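Local atomic coordinates of peptidoglycan N-acetylglucosamine deacetylase (Bacillus cereus, PDB entry 4L1G), a protein that catalyses the zinc-dependent removal of acetyl groups from N-acetylglucosamine residues in bacterial peptidoglycan, and also acts on soluble chitin and its oligomers. Residues Thr197-Gly202 with Gln233-Ala238; Asn116-Ile121 with Asn158-Tyr163. All blocks are in the same frame, centred on the assembly; numbering follows the deposited sequence.

Interaction 1 of 2, residues Thr197-Gly202 with Gln233-Ala238; sequences TVDWKG and QGSVDA. With SO4 (sulfate ion), chain E.
Asp-199 OD2 is gripped from two places. Ser-235 OG donates a short hydrogen bond to it, 2.6 Å long, and His-225 N bonds to the same oxygen. The aspartate lies in the loop after strand 195-196 of the NodB-type deacetylase barrel. Its partner sits in the first turn of helix 233-248. The contact ties this loop to the start of a helix, next to His-225, the predicted proton donor.

The serine approaches OD2 through the anti lone pair, on the side away from OD1. Asp-199 CG lies between its own backbone N and carbonyl carbon (chi1 56°), which turns the carboxylate to the helix. Ser-235 CB also packs against Asp-199 CB at 3.5 Å. The hydroxyl is itself held by a second bond, to Gln-224 NE2, so this buried serine links the loop to strand 221-225. Thr-197 OG1 adds another tie to that strand through Leu-223 O. It also takes a weak, bent bond from Asp-199 N, 3.4 Å long.

The interface is small, and both touching residues are buried. At the start of the helix, a sulfate ion, probably from the crystallisation liquor, bonds to His-231 ND1. Gln-233 N donates to sulfate O4 at 3.1 Å, with an N-H...O angle of 146°.

Interaction 2 of 2, residues Asn116-Ile121 with Asn158-Tyr163; sequences NIVKRI and NRLAGY
Helix 115-123 meets the last turn of helix 143-161, where the CA atoms of Lys-119 and Ala-161 come within 5.7 Å. The first helix is part of the crossover between parallel strands 103-106 and 127-130 of the deacetylase barrel, together with helix 108-113. The second helix follows the latter strand, so the contact joins two successive outer helices.

Leu-160 is at the centre of the contact, touching both Val-118 and Lys-119. Its side chain crosses that of Val-118 at about a right angle. Leu-160 CB meets Val-118 CG1 at 3.9 Å, while Leu-160 CD1 rests against Val-118 CG2 at 4.0 Å and also touches Val-118 CB. Val-118 CG1 stands anti to its backbone N (chi1 -178°), which sends this methyl to the base of the leucine, and CG2 lies against its CD1 branch. The buried valine also packs on Leu-106 and Ile-128 of the two strands.

Lys-119 lies at the exposed edge. Its CG approaches the backbone carbonyl oxygen Leu-160 O at 3.6 Å. The chain runs extended beyond that point, and CE passes Leu-160 CD2 at 4.1 Å. The leucine thus uses one methyl for the valine and the other for the lysine.

After Ala-161 the helix ends. Gly-162 takes a positive phi of 96°, and Tyr-163 OH bonds to Ile-128 N. The two segments are held by van der Waals contact, mostly between aliphatic groups, with one lysine methylene against a carbonyl oxygen; the pairing rests on shape and burial of apolar surface.

In the fold
Both contacts lie within the NodB homology region, but in separate parts of the barrel. Their centres are 25 Å apart, and their nearest atoms about 11 Å, so they do not touch. Along the chain, interaction 2 closes before interaction 1 opens. Interaction 1 belongs to the active-site surroundings. The side chain of Asp-199 is about 3 Å from that of His-225 and about 8 Å from that of Asp-80, the predicted proton acceptor. Interaction 2 lies away from the metal ligands. The side chain of Val-118 is about 11 Å from that of the zinc ligand His-131 and about 12 Å from that of Asp-81, another zinc ligand.

Interaction 1 of 2, residues Thr197-Gly202 with Gln233-Ala238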
loop_
_atom_site.group_PDB
_atom_site.type_symbol
_atom_site.label_atom_id
_atom_site.label_comp_id
_atom_site.label_asym_id
_atom_site.label_seq_id
_atom_site.Cartn_x
_atom_site.Cartn_y
_atom_site.Cartn_z
ATOM N N THR A 197 9.278 5.200 -5.329
ATOM C CA THR A 197 9.591 5.100 -6.749
ATOM C C THR A 197 9.316 6.405 -7.484
ATOM O O THR A 197 9.720 6.560 -8.635
ATOM C CB THR A 197 8.765 3.992 -7.436
ATOM O OG1 THR A 197 7.374 4.341 -7.409
ATOM C CG2 THR A 197 8.964 2.654 -6.739
ATOM N N VAL A 198 8.641 7.335 -6.805
ATOM C CA VAL A 198 8.111 8.567 -7.411
ATOM C C VAL A 198 7.556 8.354 -8.825
ATOM O O VAL A 198 7.766 9.168 -9.727
ATOM C CB VAL A 198 9.112 9.773 -7.345
ATOM C CG1 VAL A 198 9.395 10.152 -5.897
ATOM C CG2 VAL A 198 10.415 9.488 -8.086
ATOM N N ASP A 199 6.829 7.252 -8.995
ATOM C CA ASP A 199 6.344 6.829 -10.306
ATOM C C ASP A 199 5.266 7.742 -10.886
ATOM O O ASP A 199 5.026 7.739 -12.096
ATOM C CB ASP A 199 5.863 5.371 -10.263
ATOM C CG ASP A 199 4.796 5.124 -9.206
ATOM O OD1 ASP A 199 4.607 5.978 -8.316
ATOM O OD2 ASP A 199 4.148 4.057 -9.257
ATOM N N TRP A 200 4.631 8.531 -10.026
ATOM C CA TRP A 200 3.590 9.457 -10.459
ATOM C C TRP A 200 4.150 10.569 -11.346
ATOM O O TRP A 200 3.406 11.227 -12.068
ATOM C CB TRP A 200 2.872 10.056 -9.250
ATOM C CG TRP A 200 3.803 10.692 -8.265
ATOM C CD1 TRP A 200 4.420 10.084 -7.210
ATOM C CD2 TRP A 200 4.232 12.059 -8.248
ATOM N NE1 TRP A 200 5.203 10.989 -6.535
ATOM C CE2 TRP A 200 5.105 12.209 -7.152
ATOM C CE3 TRP A 200 3.960 13.171 -9.051
ATOM C CZ2 TRP A 200 5.708 13.426 -6.838
ATOM C CZ3 TRP A 200 4.561 14.378 -8.738
ATOM C CH2 TRP A 200 5.424 14.496 -7.641
ATOM N N LYS A 201 5.465 10.767 -11.290
ATOM C CA LYS A 201 6.130 11.775 -12.110
ATOM C C LYS A 201 6.265 11.329 -13.563
ATOM O O LYS A 201 6.713 12.093 -14.415
ATOM C CB LYS A 201 7.513 12.108 -11.545
ATOM C CG LYS A 201 7.492 12.825 -10.207
ATOM C CD LYS A 201 8.894 13.241 -9.788
ATOM C CE LYS A 201 8.873 14.030 -8.489
ATOM N NZ LYS A 201 10.241 14.452 -8.075
ATOM N N GLY A 202 5.884 10.086 -13.837
ATOM C CA GLY A 202 5.943 9.557 -15.186
ATOM C C GLY A 202 7.337 9.119 -15.589
ATOM O O GLY A 202 7.645 9.022 -16.778
ATOM N N GLN A 233 2.589 3.854 -16.653
ATOM C CA GLN A 233 2.903 2.683 -17.467
ATOM C C GLN A 233 4.313 2.162 -17.190
ATOM O O GLN A 233 4.533 0.951 -17.106
ATOM C CB GLN A 233 2.726 2.980 -18.957
ATOM C CG GLN A 233 3.005 1.782 -19.854
ATOM C CD GLN A 233 2.208 0.554 -19.453
ATOM O OE1 GLN A 233 0.978 0.591 -19.382
ATOM N NE2 GLN A 233 2.908 -0.545 -19.181
ATOM N N GLY A 234 5.262 3.082 -17.044
ATOM C CA GLY A 234 6.634 2.719 -16.743
ATOM C C GLY A 234 6.733 2.054 -15.387
ATOM O O GLY A 234 7.594 1.200 -15.161
ATOM N N SER A 235 5.841 2.444 -14.483
ATOM C CA SER A 235 5.798 1.864 -13.149
ATOM C C SER A 235 5.361 0.410 -13.223
ATOM O O SER A 235 5.875 -0.441 -12.495
ATOM C CB SER A 235 4.851 2.655 -12.250
ATOM O OG SER A 235 4.988 2.264 -10.896
ATOM N N VAL A 236 4.412 0.129 -14.111
ATOM C CA VAL A 236 3.947 -1.233 -14.321
ATOM C C VAL A 236 5.055 -2.063 -14.961
ATOM O O VAL A 236 5.354 -3.170 -14.507
ATOM C CB VAL A 236 2.688 -1.275 -15.206
ATOM C CG1 VAL A 236 2.182 -2.701 -15.340
ATOM C CG2 VAL A 236 1.602 -0.379 -14.627
ATOM N N ASP A 237 5.672 -1.514 -16.005
ATOM C CA ASP A 237 6.758 -2.194 -16.705
ATOM C C ASP A 237 7.967 -2.435 -15.807
ATOM O O ASP A 237 8.713 -3.392 -16.006
ATOM C CB ASP A 237 7.189 -1.395 -17.937
ATOM C CG ASP A 237 6.098 -1.300 -18.982
ATOM O OD1 ASP A 237 6.067 -0.292 -19.718
ATOM O OD2 ASP A 237 5.270 -2.232 -19.066
ATOM N N ALA A 238 8.156 -1.561 -14.823
ATOM C CA ALA A 238 9.277 -1.671 -13.894
ATOM C C ALA A 238 9.253 -2.991 -13.132
ATOM O O ALA A 238 10.300 -3.527 -12.778
ATOM C CB ALA A 238 9.279 -0.498 -12.923
HETATM S S SO4 E . 2.103 6.766 -19.151
HETATM O O1 SO4 E . 2.724 6.127 -20.308
HETATM O O2 SO4 E . 3.136 7.106 -18.174
HETATM O O3 SO4 E . 1.416 7.985 -19.574
HETATM O O4 SO4 E . 1.138 5.850 -18.546
#

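Interaction 2 of 2, residues Asn116-Ile121 with Asn158-Tyr163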
loop_
_atom_site.group_PDB
_atom_site.type_symbol
_atom_site.label_atom_id
_atom_site.label_comp_id
_atom_site.label_asym_id
_atom_site.label_seq_id
_atom_site.Cartn_x
_atom_site.Cartn_y
_atom_site.Cartn_z
ATOM N N ASN A 116 -15.799 -4.633 -8.872
ATOM C CA ASN A 116 -15.358 -5.967 -9.268
ATOM C C ASN A 116 -13.840 -6.133 -9.256
ATOM O O ASN A 116 -13.327 -7.222 -8.997
ATOM C CB ASN A 116 -15.922 -6.326 -10.643
ATOM C CG ASN A 116 -15.620 -5.273 -11.691
ATOM O OD1 ASN A 116 -15.531 -4.085 -11.385
ATOM N ND2 ASN A 116 -15.464 -5.706 -12.937
ATOM N N ILE A 117 -13.126 -5.049 -9.540
ATOM C CA ILE A 117 -11.670 -5.077 -9.546
ATOM C C ILE A 117 -11.154 -5.198 -8.115
ATOM O O ILE A 117 -10.123 -5.820 -7.866
ATOM C CB ILE A 117 -11.091 -3.833 -10.246
ATOM C CG1 ILE A 117 -11.631 -3.750 -11.675
ATOM C CG2 ILE A 117 -9.571 -3.867 -10.258
ATOM C CD1 ILE A 117 -11.073 -2.603 -12.477
ATOM N N VAL A 118 -11.894 -4.615 -7.177
ATOM C CA VAL A 118 -11.609 -4.790 -5.759
ATOM C C VAL A 118 -11.755 -6.263 -5.396
ATOM O O VAL A 118 -10.948 -6.813 -4.641
ATOM C CB VAL A 118 -12.570 -3.964 -4.883
ATOM C CG1 VAL A 118 -12.224 -4.127 -3.411
ATOM C CG2 VAL A 118 -12.527 -2.497 -5.285
ATOM N N LYS A 119 -12.787 -6.899 -5.946
ATOM C CA LYS A 119 -13.025 -8.320 -5.718
ATOM C C LYS A 119 -11.918 -9.174 -6.331
ATOM O O LYS A 119 -11.532 -10.193 -5.762
ATOM C CB LYS A 119 -14.390 -8.744 -6.273
ATOM C CG LYS A 119 -15.583 -8.104 -5.570
ATOM C CD LYS A 119 -16.901 -8.582 -6.170
ATOM C CE LYS A 119 -18.097 -8.007 -5.427
ATOM N NZ LYS A 119 -19.394 -8.428 -6.037
ATOM N N ARG A 120 -11.409 -8.755 -7.488
ATOM C CA ARG A 120 -10.348 -9.499 -8.164
ATOM C C ARG A 120 -9.054 -9.493 -7.355
ATOM O O ARG A 120 -8.382 -10.517 -7.242
ATOM C CB ARG A 120 -10.090 -8.946 -9.568
ATOM C CG ARG A 120 -9.064 -9.759 -10.341
ATOM C CD ARG A 120 -8.653 -9.110 -11.655
ATOM N NE ARG A 120 -7.461 -9.761 -12.197
ATOM C CZ ARG A 120 -6.783 -9.341 -13.262
ATOM N NH1 ARG A 120 -7.173 -8.258 -13.921
ATOM N NH2 ARG A 120 -5.708 -10.008 -13.666
ATOM N N ILE A 121 -8.714 -8.332 -6.799
ATOM C CA ILE A 121 -7.534 -8.176 -5.953
ATOM C C ILE A 121 -7.561 -9.162 -4.789
ATOM O O ILE A 121 -6.573 -9.841 -4.511
ATOM C CB ILE A 121 -7.443 -6.741 -5.385
ATOM C CG1 ILE A 121 -7.253 -5.727 -6.515
ATOM C CG2 ILE A 121 -6.314 -6.632 -4.369
ATOM C CD1 ILE A 121 -7.311 -4.282 -6.056
ATOM N N ASN A 158 -15.059 -3.747 3.216
ATOM C CA ASN A 158 -15.562 -4.925 3.913
ATOM C C ASN A 158 -16.621 -5.643 3.087
ATOM O O ASN A 158 -16.629 -6.870 2.993
ATOM C CB ASN A 158 -16.135 -4.542 5.278
ATOM C CG ASN A 158 -16.658 -5.737 6.048
ATOM O OD1 ASN A 158 -16.015 -6.784 6.103
ATOM N ND2 ASN A 158 -17.842 -5.593 6.635
ATOM N N ARG A 159 -17.507 -4.861 2.481
ATOM C CA ARG A 159 -18.595 -5.407 1.682
ATOM C C ARG A 159 -18.078 -6.081 0.411
ATOM O O ARG A 159 -18.609 -7.104 -0.019
ATOM C CB ARG A 159 -19.595 -4.300 1.336
ATOM C CG ARG A 159 -20.817 -4.771 0.566
ATOM C CD ARG A 159 -21.831 -3.648 0.407
ATOM N NE ARG A 159 -21.220 -2.436 -0.136
ATOM C CZ ARG A 159 -21.057 -2.198 -1.434
ATOM N NH1 ARG A 159 -21.460 -3.092 -2.329
ATOM N NH2 ARG A 159 -20.489 -1.069 -1.836
ATOM N N LEU A 160 -17.034 -5.509 -0.178
ATOM C CA LEU A 160 -16.495 -6.015 -1.436
ATOM C C LEU A 160 -15.466 -7.126 -1.240
ATOM O O LEU A 160 -15.449 -8.101 -1.990
ATOM C CB LEU A 160 -15.879 -4.875 -2.250
ATOM C CG LEU A 160 -16.843 -3.786 -2.720
ATOM C CD1 LEU A 160 -16.097 -2.673 -3.437
ATOM C CD2 LEU A 160 -17.914 -4.384 -3.618
ATOM N N ALA A 161 -14.610 -6.979 -0.232
ATOM C CA ALA A 161 -13.504 -7.914 -0.028
ATOM C C ALA A 161 -13.844 -9.049 0.930
ATOM O O ALA A 161 -13.236 -10.115 0.872
ATOM C CB ALA A 161 -12.260 -7.173 0.448
ATOM N N GLY A 162 -14.807 -8.818 1.815
ATOM C CA GLY A 162 -15.226 -9.842 2.753
ATOM C C GLY A 162 -14.558 -9.731 4.110
ATOM O O GLY A 162 -14.721 -10.604 4.962
ATOM N N TYR A 163 -13.798 -8.659 4.309
ATOM C CA TYR A 163 -13.187 -8.387 5.604
ATOM C C TYR A 163 -12.886 -6.900 5.758
ATOM O O TYR A 163 -12.734 -6.186 4.770
ATOM C CB TYR A 163 -11.907 -9.211 5.792
ATOM C CG TYR A 163 -10.783 -8.858 4.839
ATOM C CD1 TYR A 163 -10.717 -9.425 3.572
ATOM C CD2 TYR A 163 -9.785 -7.966 5.210
ATOM C CE1 TYR A 163 -9.691 -9.108 2.697
ATOM C CE2 TYR A 163 -8.751 -7.642 4.341
ATOM C CZ TYR A 163 -8.709 -8.217 3.087
ATOM O OH TYR A 163 -7.684 -7.900 2.220
#